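Local atomic coordinates of mandelate racemase/muconate lactonizing protein (Thermobispora bispora, PDB entry 3VC5), a protein that probably catalyses the magnesium-dependent dehydration of D-glucarate to 5-dehydro-4-deoxy-D-glucarate, as a member of the mandelate racemase/muconate lactonizing enzyme family. Residues 169-174 / 368-373. Numbering follows the deposited sequence.
Sequences FYKWAG and TPWQDG
The indole of W370 reaches out from its turn to meet two side chains, F169 beside its NE1 corner and K171 at its six-membered ring. F169 presents a ring edge to the five-membered ring in an offset edge-to-face pair, centroids 5.2 Å apart and planes at 86°. Its closest approach is CD1 to W370 NE1, 3.5 Å, and CE1 follows at 3.7 Å from the same nitrogen. That N-H is spent elsewhere, on the backbone O of Y167, a bond that fixes the rotation of the indole while F169 leans on it.

Two residues further along, K171 brings its aliphatic chain against the far end of the indole, CD lying 3.8 Å from W370 CZ3. A chi1 of 65° tucks CG in among the backbone atoms and sends the chain toward the indole; it runs straight through chi2 and folds at chi3 and chi4. These bends carry NZ back to its own loop, where it bonds W172 O at 2.8 Å, nearly in line with the carbonyl (C=O...N angle 161°). D181, through a salt bridge, and G184 O also hold NZ, leaving the methylenes to pack on the tryptophan.

A short turn offers the indole: Q371 N bonds T368 O and D372 N bonds P369 O. F183 adds another edge-to-face ring to W370. F169 also borders K211, the predicted proton acceptor, and a bound phosphate. The aromatic pair and the K171 methylenes thus join the loop after strand 161-169 to a later loop beside the active-site pocket, within the modified TIM barrel of the enolase superfamily.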
ATOM      1  N   PHE A 169     -27.193  -8.256 -17.731  1.00 26.18           N
ATOM      2  CA  PHE A 169     -27.070  -9.674 -17.989  1.00 25.56           C
ATOM      3  C   PHE A 169     -28.129 -10.108 -18.965  1.00 27.49           C
ATOM      4  O   PHE A 169     -29.280  -9.674 -18.861  1.00 28.87           O
ATOM      5  CB  PHE A 169     -27.355 -10.486 -16.729  1.00 25.68           C
ATOM      6  CG  PHE A 169     -26.263 -10.422 -15.676  1.00 23.68           C
ATOM      7  CD1 PHE A 169     -26.164  -9.339 -14.812  1.00 25.01           C
ATOM      8  CD2 PHE A 169     -25.358 -11.472 -15.541  1.00 22.99           C
ATOM      9  CE1 PHE A 169     -25.162  -9.294 -13.809  1.00 24.88           C
ATOM     10  CE2 PHE A 169     -24.334 -11.434 -14.550  1.00 26.56           C
ATOM     11  CZ  PHE A 169     -24.234 -10.353 -13.701  1.00 25.98           C
ATOM     12  N   TYR A 170     -27.773 -11.031 -19.846  1.00 27.04           N
ATOM     13  CA  TYR A 170     -28.796 -11.842 -20.480  1.00 27.35           C
ATOM     14  C   TYR A 170     -29.458 -12.672 -19.384  1.00 26.66           C
ATOM     15  O   TYR A 170     -28.792 -13.110 -18.441  1.00 27.66           O
ATOM     16  CB  TYR A 170     -28.194 -12.744 -21.551  1.00 28.25           C
ATOM     17  CG  TYR A 170     -27.568 -12.007 -22.699  1.00 28.60           C
ATOM     18  CD1 TYR A 170     -28.360 -11.470 -23.725  1.00 28.17           C
ATOM     19  CD2 TYR A 170     -26.188 -11.895 -22.806  1.00 27.50           C
ATOM     20  CE1 TYR A 170     -27.787 -10.816 -24.794  1.00 32.37           C
ATOM     21  CE2 TYR A 170     -25.603 -11.251 -23.887  1.00 30.80           C
ATOM     22  CZ  TYR A 170     -26.412 -10.715 -24.884  1.00 28.18           C
ATOM     23  OH  TYR A 170     -25.839 -10.076 -25.964  1.00 31.68           O
ATOM     24  N   LYS A 171     -30.780 -12.807 -19.441  1.00 28.08           N
ATOM     25  CA  LYS A 171     -31.478 -13.584 -18.427  1.00 28.10           C
ATOM     26  C   LYS A 171     -32.788 -14.154 -18.920  1.00 29.79           C
ATOM     27  O   LYS A 171     -33.413 -13.598 -19.828  1.00 30.06           O
ATOM     28  CB  LYS A 171     -31.730 -12.719 -17.186  1.00 26.31           C
ATOM     29  CG  LYS A 171     -32.687 -11.527 -17.460  1.00 28.69           C
ATOM     30  CD  LYS A 171     -32.889 -10.635 -16.221  1.00 27.24           C
ATOM     31  CE  LYS A 171     -33.644 -11.361 -15.086  1.00 26.22           C
ATOM     32  NZ  LYS A 171     -35.069 -11.760 -15.468  1.00 28.18           N
ATOM     33  N   TRP A 172     -33.188 -15.280 -18.339  1.00 29.73           N
ATOM     34  CA  TRP A 172     -34.517 -15.824 -18.594  1.00 30.40           C
ATOM     35  C   TRP A 172     -35.535 -14.931 -17.888  1.00 29.54           C
ATOM     36  O   TRP A 172     -35.153 -14.098 -17.057  1.00 30.93           O
ATOM     37  CB  TRP A 172     -34.622 -17.255 -18.087  1.00 32.54           C
ATOM     38  CG  TRP A 172     -33.633 -18.177 -18.716  1.00 34.15           C
ATOM     39  CD1 TRP A 172     -33.104 -18.085 -19.983  1.00 36.22           C
ATOM     40  CD2 TRP A 172     -33.074 -19.356 -18.130  1.00 34.87           C
ATOM     41  NE1 TRP A 172     -32.227 -19.134 -20.205  1.00 35.78           N
ATOM     42  CE2 TRP A 172     -32.201 -19.932 -19.087  1.00 37.25           C
ATOM     43  CE3 TRP A 172     -33.225 -19.986 -16.890  1.00 34.55           C
ATOM     44  CZ2 TRP A 172     -31.479 -21.099 -18.834  1.00 39.91           C
ATOM     45  CZ3 TRP A 172     -32.513 -21.156 -16.647  1.00 34.61           C
ATOM     46  CH2 TRP A 172     -31.647 -21.695 -17.616  1.00 40.16           C
ATOM     47  N   ALA A 173     -36.823 -15.112 -18.194  1.00 29.66           N
ATOM     48  CA  ALA A 173     -37.873 -14.308 -17.575  1.00 28.56           C
ATOM     49  C   ALA A 173     -37.981 -14.652 -16.085  1.00 27.06           C
ATOM     50  O   ALA A 173     -38.395 -13.817 -15.268  1.00 32.68           O
ATOM     51  CB  ALA A 173     -39.185 -14.569 -18.269  1.00 34.19           C
ATOM     52  N   GLY A 174     -37.611 -15.883 -15.734  1.00 28.58           N
ATOM     53  CA  GLY A 174     -37.675 -16.346 -14.332  1.00 28.48           C
ATOM     54  C   GLY A 174     -36.970 -17.680 -14.248  1.00 28.95           C
ATOM     55  O   GLY A 174     -36.569 -18.234 -15.285  1.00 32.33           O
ATOM     56  N   THR A 368     -26.146  -4.822  -7.064  1.00 22.40           N
ATOM     57  CA  THR A 368     -27.239  -4.310  -6.221  1.00 22.66           C
ATOM     58  C   THR A 368     -28.647  -4.350  -6.853  1.00 25.91           C
ATOM     59  O   THR A 368     -29.566  -4.855  -6.234  1.00 24.78           O
ATOM     60  CB  THR A 368     -26.912  -2.894  -5.684  1.00 22.69           C
ATOM     61  OG1 THR A 368     -25.792  -2.968  -4.778  1.00 24.52           O
ATOM     62  CG2 THR A 368     -28.128  -2.283  -4.984  1.00 25.79           C
ATOM     63  N   PRO A 369     -28.819  -3.857  -8.099  1.00 25.54           N
ATOM     64  CA  PRO A 369     -30.222  -3.808  -8.612  1.00 23.58           C
ATOM     65  C   PRO A 369     -30.896  -5.193  -8.606  1.00 21.52           C
ATOM     66  O   PRO A 369     -32.110  -5.302  -8.398  1.00 24.85           O
ATOM     67  CB  PRO A 369     -30.040  -3.321 -10.048  1.00 25.47           C
ATOM     68  CG  PRO A 369     -28.736  -2.492  -9.984  1.00 28.27           C
ATOM     69  CD  PRO A 369     -27.851  -3.290  -9.068  1.00 25.44           C
ATOM     70  N   TRP A 370     -30.112  -6.249  -8.852  1.00 22.38           N
ATOM     71  CA  TRP A 370     -30.642  -7.601  -9.027  1.00 22.56           C
ATOM     72  C   TRP A 370     -31.177  -8.161  -7.726  1.00 22.09           C
ATOM     73  O   TRP A 370     -31.997  -9.101  -7.739  1.00 25.78           O
ATOM     74  CB  TRP A 370     -29.520  -8.527  -9.582  1.00 20.55           C
ATOM     75  CG  TRP A 370     -29.121  -8.020 -10.966  1.00 22.37           C
ATOM     76  CD1 TRP A 370     -27.911  -7.528 -11.341  1.00 23.90           C
ATOM     77  CD2 TRP A 370     -29.971  -7.925 -12.132  1.00 25.56           C
ATOM     78  NE1 TRP A 370     -27.943  -7.136 -12.672  1.00 23.92           N
ATOM     79  CE2 TRP A 370     -29.202  -7.356 -13.168  1.00 27.04           C
ATOM     80  CE3 TRP A 370     -31.318  -8.240 -12.385  1.00 25.01           C
ATOM     81  CZ2 TRP A 370     -29.722  -7.138 -14.456  1.00 25.11           C
ATOM     82  CZ3 TRP A 370     -31.831  -8.015 -13.656  1.00 24.26           C
ATOM     83  CH2 TRP A 370     -31.044  -7.466 -14.669  1.00 24.46           C
ATOM     84  N   GLN A 371     -30.686  -7.616  -6.604  1.00 23.44           N
ATOM     85  CA  GLN A 371     -31.157  -8.086  -5.303  1.00 24.97           C
ATOM     86  C   GLN A 371     -32.469  -7.397  -4.908  1.00 24.23           C
ATOM     87  O   GLN A 371     -33.065  -7.735  -3.894  1.00 24.10           O
ATOM     88  CB  GLN A 371     -30.070  -7.912  -4.242  1.00 23.56           C
ATOM     89  CG  GLN A 371     -29.298  -9.228  -4.005  1.00 26.13           C
ATOM     90  CD  GLN A 371     -28.860  -9.869  -5.319  1.00 26.68           C
ATOM     91  OE1 GLN A 371     -27.885  -9.408  -5.950  1.00 24.13           O
ATOM     92  NE2 GLN A 371     -29.585 -10.914  -5.758  1.00 23.57           N
ATOM     93  N   ASP A 372     -32.915  -6.481  -5.726  1.00 27.11           N
ATOM     94  CA  ASP A 372     -34.230  -5.848  -5.580  1.00 30.11           C
ATOM     95  C   ASP A 372     -34.624  -5.452  -4.160  1.00 31.03           C
ATOM     96  O   ASP A 372     -35.719  -5.703  -3.725  1.00 30.64           O
ATOM     97  CB  ASP A 372     -35.283  -6.719  -6.222  1.00 37.95           C
ATOM     98  CG  ASP A 372     -36.457  -5.927  -6.780  1.00 45.57           C
ATOM     99  OD1 ASP A 372     -36.356  -4.740  -7.032  1.00 46.07           O
ATOM    100  OD2 ASP A 372     -37.488  -6.527  -6.897  1.00 55.65           O
ATOM    101  N   GLY A 373     -33.712  -4.797  -3.482  1.00 26.38           N
ATOM    102  CA  GLY A 373     -33.974  -4.191  -2.183  1.00 27.35           C
ATOM    103  C   GLY A 373     -33.734  -5.101  -1.002  1.00 24.15           C
ATOM    104  O   GLY A 373     -33.794  -4.635   0.143  1.00 29.35           O
TER